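PDB 4TZH: Lic12234 from Leptospira interrogans, which is of unknown function but, as a leucine-rich repeat protein of a pathogen, may be a virulence factor that binds other molecules. Local coordinates for residues L92-N97 with L115-N120; L138-N143 with R159-W164; E104-L109 with K127-L132. All coordinates share one frame; numbering follows the deposited sequence.

In the fold
The three contacts sample the leucine-rich repeat solenoid of this single chain. Contacts 1 and 2 lie on its parallel sheet, where the strands follow chain order: contact 1 joins the ends of strands 91-93 and 114-116, contact 2 those of 137-139 and 160-162. Their centres are about 10 Å apart, and 114-116 pairs directly with 137-139, giving one continuous ladder. Contact 3 joins the 3-10 turns that follow strands 91-93 and 114-116, its centre about 16 Å from that of contact 1 and 17 Å from that of contact 2. Along the chain it alternates with contact 1 and closes before contact 2 opens. L92 packs on I106 and L109, joining sheet to turns.

Contact 1. Residues L92-N97 with L115-N120; sequences LFLNGN and LYLNNN
F93 and Y116 project from the same face of two adjoining parallel strands of the leucine-rich repeat sheet, their rings nearly parallel at 7° but slid apart. The centroids are 5.2 Å apart and overlap is slight, and the nearest atoms are F93 CE1 and Y116 CD2 at 3.5 Å. Each CG stands opposite its own carbonyl carbon (chi1 -69° in F93), a shared choice that lets the rings lie alongside one another. On the other face L92 and L115 repeat the theme in leucine: both side chains point the same way, and L92 CD2 meets L115 CD1. L94 and L117 continue this row of apolar side chains, with L94 CB against L117 CD2.

Backbone bonds fix the register. Y116 N donates to L92 O, and L94 N to Y116 O; beyond the strands, G96 N reaches N118 O and N97 N reaches N119 O. One water bridges N97 O and N119 O.

N97 and N120 belong to the asparagine ladder of these repeats. N120 ND2 donates to L117 O within its own coil and also crosses to the preceding one. There L94 O is gripped from opposite faces of its plane: N97 ND2 approaches at 2.9 Å, while N120 ND2 approaches at 3.0 Å, lying 38° above the carbonyl plane.

Contact 2. Residues L138-N143 with R159-W164; sequences LSLSSN and RILNLW
L138 CD2 rests on L161 CD1 at 3.9 Å, the two side chains running alongside each other beneath a pair of parallel strands. L140 and L163 add a second pair, L140 CD1 against L163 CD2 at 3.8 Å, in the leucine core of the repeat solenoid. The backbone is equally close-knit: L138 N donates to I160 O, N162 N to L138 O and L140 N to N162 O, and S142 N to W164 O carries the pairing past the strands.

The face of S139 and N162 is polar, and opens towards W164, which is exposed. S139 OG only brushes N162 CB, at 3.8 Å, and W164 meets S141 through the CB atoms while its indole leads away from the contact. N162 bends back along its own chain: with CG opposite the backbone N (chi1 -167°), OD1 accepts from W164 N at 3.0 Å, an Asx turn. Its ND2 sits over one face of the W164 indole, 3.3 Å from the plane and nearer the ring's periphery than its middle.

W164 NE1 hydrogen-bonds to E188, on the next strand, and S142 OG to D165. The leucine side chains contribute apolar contact, whereas directional bonding across this interface comes from the backbone; the polar side chains bond within their own coil or to coils before and after it.

Contact 3. Residues E104-L109 with K127-L132; sequences EEIGEL and KEIGQL
E128 reaches from its 3-10 turn across to E104 of the preceding coil, and nearly every atom of its side chain lies against that residue. CB sits 3.5 Å from E104 O. CG, placed opposite its own carbonyl carbon (chi1 -65°), has E104 CB and E104 O on the same side, both about equally near. The chain then bends at chi2 (82°), which folds the carboxylate back over E104 instead of extending it: CD comes to 3.6 Å from E104 CB, and OE1 rests near E104 CB and CA. At the tip OE2 also lies beside E104 CB, and the distance from E128 OE2 to E104 OE1 is 4.2 Å. Two acidic groups this close would probably repel one another; K81, salt-bridged to E105, also has a long, weak ion pair with E104 OE2 and may partly offset the repulsion.

Both segments are short 3-10 turns on the side of the leucine-rich repeat solenoid away from its parallel strands, stacked one coil upon the next. Each is held internally by backbone bonds such as G107 N to E104 O and Q131 N to E128 O. Between them the closest backbone approach is at G107, whose CA makes a CH...O contact of 3.3 Å with E128 O. G107 has no side chain, and this lets the two turns come together. Deeper in, L132 CD2 wedges against the preceding turn, 3.3 Å from both I106 O and L109 O, and also packs on L109 CB. I106 CG2 and I129 CD1 make a looser apolar touch. Toward the outer edge, Q131 CB lies against G107 O, and a water sits between G107 O and Q131 O, 2.7 Å and 3.0 Å from them.

Contact 1. Residues L92-N97 with L115-N120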
loop_
_atom_site.group_PDB
_atom_site.type_symbol
_atom_site.label_atom_id
_atom_site.label_comp_id
_atom_site.label_asym_id
_atom_site.label_seq_id
_atom_site.Cartn_x
_atom_site.Cartn_y
_atom_site.Cartn_z
ATOM N N LEU A 92 3.224 -2.146 2.092
ATOM C CA LEU A 92 2.630 -0.870 1.703
ATOM C C LEU A 92 1.647 -0.442 2.796
ATOM O O LEU A 92 0.640 -1.123 3.037
ATOM C CB LEU A 92 1.917 -1.035 0.366
ATOM C CG LEU A 92 1.183 0.184 -0.169
ATOM C CD1 LEU A 92 2.081 1.431 -0.212
ATOM C CD2 LEU A 92 0.691 -0.102 -1.608
ATOM N N PHE A 93 1.968 0.671 3.468
ATOM C CA PHE A 93 1.067 1.233 4.473
ATOM C C PHE A 93 0.294 2.392 3.854
ATOM O O PHE A 93 0.890 3.416 3.501
ATOM C CB PHE A 93 1.839 1.771 5.687
ATOM C CG PHE A 93 2.502 0.751 6.562
ATOM C CD1 PHE A 93 1.807 0.156 7.607
ATOM C CD2 PHE A 93 3.864 0.519 6.462
ATOM C CE1 PHE A 93 2.444 -0.782 8.443
ATOM C CE2 PHE A 93 4.490 -0.411 7.291
ATOM C CZ PHE A 93 3.767 -1.069 8.250
ATOM N N LEU A 94 -1.021 2.214 3.690
ATOM C CA LEU A 94 -1.884 3.238 3.124
ATOM C C LEU A 94 -2.971 3.593 4.105
ATOM O O LEU A 94 -3.942 4.265 3.708
ATOM C CB LEU A 94 -2.504 2.771 1.807
ATOM C CG LEU A 94 -1.666 3.100 0.606
ATOM C CD1 LEU A 94 -2.125 2.245 -0.582
ATOM C CD2 LEU A 94 -1.910 4.593 0.248
ATOM N N ASN A 95 -2.811 3.191 5.359
ATOM C CA ASN A 95 -3.871 3.460 6.326
ATOM C C ASN A 95 -4.023 4.958 6.590
ATOM O O ASN A 95 -3.019 5.674 6.603
ATOM C CB ASN A 95 -3.616 2.714 7.590
ATOM C CG ASN A 95 -2.225 2.818 8.084
ATOM O OD1 ASN A 95 -1.272 2.325 7.419
ATOM N ND2 ASN A 95 -2.070 3.443 9.248
ATOM N N GLY A 96 -5.253 5.390 6.859
ATOM C CA GLY A 96 -5.478 6.789 7.186
ATOM C C GLY A 96 -5.311 7.686 5.986
ATOM O O GLY A 96 -4.459 8.586 5.998
ATOM N N ASN A 97 -6.084 7.449 4.926
ATOM C CA ASN A 97 -5.997 8.277 3.729
ATOM C C ASN A 97 -7.399 8.575 3.200
ATOM O O ASN A 97 -8.376 8.420 3.940
ATOM C CB ASN A 97 -5.086 7.615 2.680
ATOM C CG ASN A 97 -3.642 7.935 2.903
ATOM O OD1 ASN A 97 -3.279 9.106 2.761
ATOM N ND2 ASN A 97 -2.807 6.951 3.297
ATOM N N LEU A 115 -0.460 -5.399 3.038
ATOM C CA LEU A 115 -1.140 -4.218 2.522
ATOM C C LEU A 115 -2.099 -3.700 3.593
ATOM O O LEU A 115 -3.038 -4.420 3.945
ATOM C CB LEU A 115 -1.881 -4.570 1.232
ATOM C CG LEU A 115 -2.708 -3.477 0.584
ATOM C CD1 LEU A 115 -1.912 -2.176 0.379
ATOM C CD2 LEU A 115 -3.257 -3.930 -0.745
ATOM N N TYR A 116 -1.839 -2.511 4.106
ATOM C CA TYR A 116 -2.705 -1.921 5.125
ATOM C C TYR A 116 -3.511 -0.803 4.515
ATOM O O TYR A 116 -2.942 0.182 4.014
ATOM C CB TYR A 116 -1.860 -1.322 6.255
ATOM C CG TYR A 116 -1.416 -2.315 7.293
ATOM C CD1 TYR A 116 -2.274 -2.713 8.319
ATOM C CD2 TYR A 116 -0.143 -2.858 7.261
ATOM C CE1 TYR A 116 -1.865 -3.631 9.289
ATOM C CE2 TYR A 116 0.293 -3.736 8.262
ATOM C CZ TYR A 116 -0.587 -4.152 9.234
ATOM O OH TYR A 116 -0.139 -4.999 10.221
ATOM N N LEU A 117 -4.819 -0.954 4.518
ATOM C CA LEU A 117 -5.738 0.018 3.920
ATOM C C LEU A 117 -6.733 0.484 4.967
ATOM O O LEU A 117 -7.745 1.093 4.563
ATOM C CB LEU A 117 -6.459 -0.596 2.719
ATOM C CG LEU A 117 -5.598 -0.760 1.479
ATOM C CD1 LEU A 117 -6.202 -1.765 0.526
ATOM C CD2 LEU A 117 -5.418 0.609 0.758
ATOM N N ASN A 118 -6.439 0.279 6.257
ATOM C CA ASN A 118 -7.369 0.675 7.332
ATOM C C ASN A 118 -7.694 2.160 7.230
ATOM O O ASN A 118 -6.849 2.951 6.827
ATOM C CB ASN A 118 -6.751 0.476 8.710
ATOM C CG ASN A 118 -5.951 -0.782 8.880
ATOM O OD1 ASN A 118 -5.038 -1.087 8.088
ATOM N ND2 ASN A 118 -6.163 -1.427 10.021
ATOM N N ASN A 119 -8.892 2.551 7.681
ATOM C CA ASN A 119 -9.253 3.962 7.745
ATOM C C ASN A 119 -9.127 4.705 6.435
ATOM O O ASN A 119 -8.433 5.732 6.341
ATOM C CB ASN A 119 -8.447 4.660 8.867
ATOM C CG ASN A 119 -8.653 4.036 10.217
ATOM O OD1 ASN A 119 -7.772 3.369 10.756
ATOM N ND2 ASN A 119 -9.834 4.204 10.763
ATOM N N ASN A 120 -9.827 4.196 5.434
ATOM C CA ASN A 120 -10.010 4.819 4.123
ATOM C C ASN A 120 -11.519 4.790 3.865
ATOM O O ASN A 120 -12.301 4.559 4.809
ATOM C CB ASN A 120 -9.196 4.123 3.029
ATOM C CG ASN A 120 -7.772 4.609 3.037
ATOM O OD1 ASN A 120 -7.490 5.700 2.523
ATOM N ND2 ASN A 120 -6.863 3.823 3.589
HETATM O O HOH W 1 -8.878 8.554 6.702
#

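Contact 2. Residues L138-N143 with R159-W164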
loop_
_atom_site.group_PDB
_atom_site.type_symbol
_atom_site.label_atom_id
_atom_site.label_comp_id
_atom_site.label_asym_id
_atom_site.label_seq_id
_atom_site.Cartn_x
_atom_site.Cartn_y
_atom_site.Cartn_z
ATOM N N LEU A 138 -4.010 -8.643 4.531
ATOM C CA LEU A 138 -4.765 -7.565 3.901
ATOM C C LEU A 138 -5.671 -6.972 4.963
ATOM O O LEU A 138 -6.567 -7.683 5.446
ATOM C CB LEU A 138 -5.562 -8.077 2.713
ATOM C CG LEU A 138 -6.477 -7.098 1.991
ATOM C CD1 LEU A 138 -5.714 -5.848 1.509
ATOM C CD2 LEU A 138 -7.175 -7.775 0.814
ATOM N N SER A 139 -5.456 -5.694 5.305
ATOM C CA SER A 139 -6.236 -5.048 6.338
ATOM C C SER A 139 -7.103 -3.976 5.746
ATOM O O SER A 139 -6.573 -3.064 5.098
ATOM C CB SER A 139 -5.303 -4.486 7.383
ATOM O OG SER A 139 -6.115 -4.113 8.477
ATOM N N LEU A 140 -8.408 -4.117 5.897
ATOM C CA LEU A 140 -9.408 -3.207 5.326
ATOM C C LEU A 140 -10.320 -2.693 6.436
ATOM O O LEU A 140 -11.446 -2.280 6.136
ATOM C CB LEU A 140 -10.251 -3.969 4.271
ATOM C CG LEU A 140 -9.469 -4.323 3.003
ATOM C CD1 LEU A 140 -10.131 -5.459 2.261
ATOM C CD2 LEU A 140 -9.295 -3.087 2.113
ATOM N N SER A 141 -9.848 -2.671 7.677
ATOM C CA SER A 141 -10.752 -2.250 8.729
ATOM C C SER A 141 -11.130 -0.796 8.597
ATOM O O SER A 141 -10.367 0.003 8.040
ATOM C CB SER A 141 -10.175 -2.514 10.108
ATOM O OG SER A 141 -8.911 -1.889 10.258
ATOM N N SER A 142 -12.325 -0.444 9.080
ATOM C CA SER A 142 -12.784 0.939 9.015
ATOM C C SER A 142 -12.750 1.531 7.629
ATOM O O SER A 142 -12.115 2.556 7.389
ATOM C CB SER A 142 -12.016 1.812 10.003
ATOM O OG SER A 142 -12.193 1.328 11.324
ATOM N N ASN A 143 -13.471 0.904 6.717
ATOM C CA ASN A 143 -13.670 1.402 5.358
ATOM C C ASN A 143 -15.181 1.529 5.150
ATOM O O ASN A 143 -15.924 1.615 6.132
ATOM C CB ASN A 143 -12.984 0.499 4.338
ATOM C CG ASN A 143 -11.552 0.944 4.130
ATOM O OD1 ASN A 143 -11.306 1.862 3.355
ATOM N ND2 ASN A 143 -10.598 0.384 4.864
ATOM N N ARG A 159 -3.234 -15.022 4.732
ATOM C CA ARG A 159 -3.382 -15.650 6.044
ATOM C C ARG A 159 -4.280 -14.859 6.965
ATOM O O ARG A 159 -4.869 -15.419 7.890
ATOM C CB ARG A 159 -2.005 -15.929 6.668
ATOM C CG ARG A 159 -1.160 -16.952 5.861
ATOM C CD ARG A 159 -1.868 -18.301 5.667
ATOM N NE ARG A 159 -1.210 -19.190 4.699
ATOM C CZ ARG A 159 -1.732 -19.589 3.540
ATOM N NH1 ARG A 159 -2.932 -19.168 3.161
ATOM N NH2 ARG A 159 -1.052 -20.401 2.743
ATOM N N ILE A 160 -4.379 -13.542 6.738
ATOM C CA ILE A 160 -5.248 -12.667 7.519
ATOM C C ILE A 160 -5.992 -11.750 6.595
ATOM O O ILE A 160 -5.362 -11.024 5.802
ATOM C CB ILE A 160 -4.491 -11.813 8.567
ATOM C CG1 ILE A 160 -3.712 -12.702 9.567
ATOM C CG2 ILE A 160 -5.477 -10.904 9.311
ATOM C CD1 ILE A 160 -3.005 -11.878 10.659
ATOM N N LEU A 161 -7.333 -11.750 6.718
ATOM C CA LEU A 161 -8.164 -10.792 6.004
ATOM C C LEU A 161 -8.930 -10.009 7.079
ATOM O O LEU A 161 -9.767 -10.618 7.766
ATOM C CB LEU A 161 -9.142 -11.486 5.039
ATOM C CG LEU A 161 -10.136 -10.583 4.333
ATOM C CD1 LEU A 161 -9.425 -9.552 3.445
ATOM C CD2 LEU A 161 -11.108 -11.415 3.473
ATOM N N ASN A 162 -8.635 -8.714 7.271
ATOM C CA ASN A 162 -9.284 -7.966 8.348
ATOM C C ASN A 162 -10.315 -7.012 7.780
ATOM O O ASN A 162 -9.962 -6.067 7.065
ATOM C CB ASN A 162 -8.215 -7.246 9.159
ATOM C CG ASN A 162 -8.804 -6.735 10.444
ATOM O OD1 ASN A 162 -9.911 -6.214 10.459
ATOM N ND2 ASN A 162 -8.105 -7.015 11.568
ATOM N N LEU A 163 -11.573 -7.281 8.094
ATOM C CA LEU A 163 -12.714 -6.492 7.610
ATOM C C LEU A 163 -13.433 -5.817 8.767
ATOM O O LEU A 163 -14.574 -5.391 8.598
ATOM C CB LEU A 163 -13.727 -7.381 6.824
ATOM C CG LEU A 163 -13.095 -8.138 5.640
ATOM C CD1 LEU A 163 -14.112 -9.085 5.004
ATOM C CD2 LEU A 163 -12.584 -7.175 4.590
ATOM N N TRP A 164 -12.784 -5.696 9.946
ATOM C CA TRP A 164 -13.465 -5.067 11.078
ATOM C C TRP A 164 -14.018 -3.691 10.738
ATOM O O TRP A 164 -13.441 -2.956 9.939
ATOM C CB TRP A 164 -12.504 -4.878 12.249
ATOM C CG TRP A 164 -12.144 -6.150 12.992
ATOM C CD1 TRP A 164 -12.897 -7.282 13.128
ATOM C CD2 TRP A 164 -10.966 -6.356 13.771
ATOM N NE1 TRP A 164 -12.236 -8.199 13.937
ATOM C CE2 TRP A 164 -11.041 -7.661 14.322
ATOM C CE3 TRP A 164 -9.830 -5.588 14.021
ATOM C CZ2 TRP A 164 -10.033 -8.187 15.139
ATOM C CZ3 TRP A 164 -8.830 -6.106 14.834
ATOM C CH2 TRP A 164 -8.925 -7.399 15.360
#

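Contact 3. Residues E104-L109 with K127-L132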
loop_
_atom_site.group_PDB
_atom_site.type_symbol
_atom_site.label_atom_id
_atom_site.label_comp_id
_atom_site.label_asym_id
_atom_site.label_seq_id
_atom_site.Cartn_x
_atom_site.Cartn_y
_atom_site.Cartn_z
ATOM N N GLU A 104 -6.372 -0.311 -10.747
ATOM C CA GLU A 104 -6.007 -1.641 -11.235
ATOM C C GLU A 104 -4.516 -1.934 -11.005
ATOM O O GLU A 104 -4.162 -3.087 -10.778
ATOM C CB GLU A 104 -6.377 -1.807 -12.728
ATOM C CG GLU A 104 -5.867 -0.711 -13.665
ATOM C CD GLU A 104 -6.837 -0.228 -14.731
ATOM O OE1 GLU A 104 -7.644 -1.048 -15.226
ATOM O OE2 GLU A 104 -6.794 0.978 -15.066
ATOM N N GLU A 105 -3.656 -0.880 -11.021
ATOM C CA GLU A 105 -2.203 -1.004 -10.885
ATOM C C GLU A 105 -1.765 -1.540 -9.541
ATOM O O GLU A 105 -0.644 -2.042 -9.419
ATOM C CB GLU A 105 -1.483 0.324 -11.201
ATOM C CG GLU A 105 -1.506 0.653 -12.686
ATOM C CD GLU A 105 -2.809 1.212 -13.216
ATOM O OE1 GLU A 105 -3.603 1.741 -12.405
ATOM O OE2 GLU A 105 -3.022 1.137 -14.449
ATOM N N ILE A 106 -2.654 -1.467 -8.537
ATOM C CA ILE A 106 -2.324 -2.058 -7.240
ATOM C C ILE A 106 -2.000 -3.552 -7.429
ATOM O O ILE A 106 -1.116 -4.079 -6.745
ATOM C CB ILE A 106 -3.463 -1.841 -6.189
ATOM C CG1 ILE A 106 -2.910 -2.032 -4.761
ATOM C CG2 ILE A 106 -4.724 -2.718 -6.427
ATOM C CD1 ILE A 106 -2.267 -0.760 -4.216
ATOM N N GLY A 107 -2.697 -4.205 -8.347
ATOM C CA GLY A 107 -2.510 -5.620 -8.608
ATOM C C GLY A 107 -1.206 -5.968 -9.274
ATOM O O GLY A 107 -0.927 -7.151 -9.450
ATOM N N GLU A 108 -0.387 -4.955 -9.669
ATOM C CA GLU A 108 0.883 -5.193 -10.345
ATOM C C GLU A 108 2.053 -5.257 -9.384
ATOM O O GLU A 108 3.195 -5.407 -9.801
ATOM C CB GLU A 108 1.150 -4.122 -11.429
ATOM C CG GLU A 108 0.235 -4.234 -12.640
ATOM C CD GLU A 108 0.408 -5.494 -13.465
ATOM O OE1 GLU A 108 1.487 -6.124 -13.368
ATOM O OE2 GLU A 108 -0.532 -5.850 -14.209
ATOM N N LEU A 109 1.793 -5.149 -8.082
ATOM C CA LEU A 109 2.855 -5.142 -7.065
ATOM C C LEU A 109 3.152 -6.613 -6.745
ATOM O O LEU A 109 2.744 -7.152 -5.717
ATOM C CB LEU A 109 2.356 -4.345 -5.858
ATOM C CG LEU A 109 2.029 -2.874 -6.155
ATOM C CD1 LEU A 109 1.409 -2.179 -4.955
ATOM C CD2 LEU A 109 3.241 -2.122 -6.646
ATOM N N LYS A 127 -11.003 -5.947 -9.269
ATOM C CA LYS A 127 -10.799 -7.370 -9.561
ATOM C C LYS A 127 -9.310 -7.739 -9.601
ATOM O O LYS A 127 -8.941 -8.857 -9.232
ATOM C CB LYS A 127 -11.504 -7.769 -10.876
ATOM C CG LYS A 127 -11.020 -7.018 -12.112
ATOM C CD LYS A 127 -11.948 -7.259 -13.312
ATOM C CE LYS A 127 -11.452 -6.496 -14.524
ATOM N NZ LYS A 127 -12.501 -6.375 -15.575
ATOM N N GLU A 128 -8.456 -6.777 -9.992
ATOM C CA GLU A 128 -7.015 -6.961 -10.110
ATOM C C GLU A 128 -6.343 -7.217 -8.767
ATOM O O GLU A 128 -5.172 -7.592 -8.743
ATOM C CB GLU A 128 -6.348 -5.791 -10.862
ATOM C CG GLU A 128 -6.780 -5.680 -12.321
ATOM C CD GLU A 128 -8.097 -4.972 -12.584
ATOM O OE1 GLU A 128 -8.692 -4.427 -11.627
ATOM O OE2 GLU A 128 -8.515 -4.927 -13.766
ATOM N N ILE A 129 -7.066 -7.037 -7.639
ATOM C CA ILE A 129 -6.518 -7.361 -6.319
ATOM C C ILE A 129 -6.107 -8.849 -6.247
ATOM O O ILE A 129 -5.151 -9.188 -5.557
ATOM C CB ILE A 129 -7.503 -6.972 -5.175
ATOM C CG1 ILE A 129 -6.784 -6.919 -3.803
ATOM C CG2 ILE A 129 -8.707 -7.925 -5.096
ATOM C CD1 ILE A 129 -6.068 -5.678 -3.538
ATOM N N GLY A 130 -6.805 -9.707 -7.001
ATOM C CA GLY A 130 -6.524 -11.135 -7.029
ATOM C C GLY A 130 -5.210 -11.493 -7.682
ATOM O O GLY A 130 -4.807 -12.658 -7.642
ATOM N N GLN A 131 -4.510 -10.492 -8.266
ATOM C CA GLN A 131 -3.217 -10.716 -8.893
ATOM C C GLN A 131 -2.071 -10.682 -7.878
ATOM O O GLN A 131 -0.929 -10.998 -8.238
ATOM C CB GLN A 131 -2.944 -9.661 -9.977
ATOM C CG GLN A 131 -3.894 -9.742 -11.174
ATOM C CD GLN A 131 -3.828 -8.542 -12.085
ATOM O OE1 GLN A 131 -2.933 -7.685 -12.001
ATOM N NE2 GLN A 131 -4.790 -8.455 -12.994
ATOM N N LEU A 132 -2.355 -10.277 -6.621
ATOM C CA LEU A 132 -1.313 -10.150 -5.588
ATOM C C LEU A 132 -0.987 -11.495 -4.983
ATOM O O LEU A 132 -1.322 -11.790 -3.844
ATOM C CB LEU A 132 -1.739 -9.129 -4.533
ATOM C CG LEU A 132 -1.927 -7.720 -5.098
ATOM C CD1 LEU A 132 -2.463 -6.807 -4.024
ATOM C CD2 LEU A 132 -0.594 -7.155 -5.645
HETATM O O HOH W 2 1.051 -8.921 -9.172
#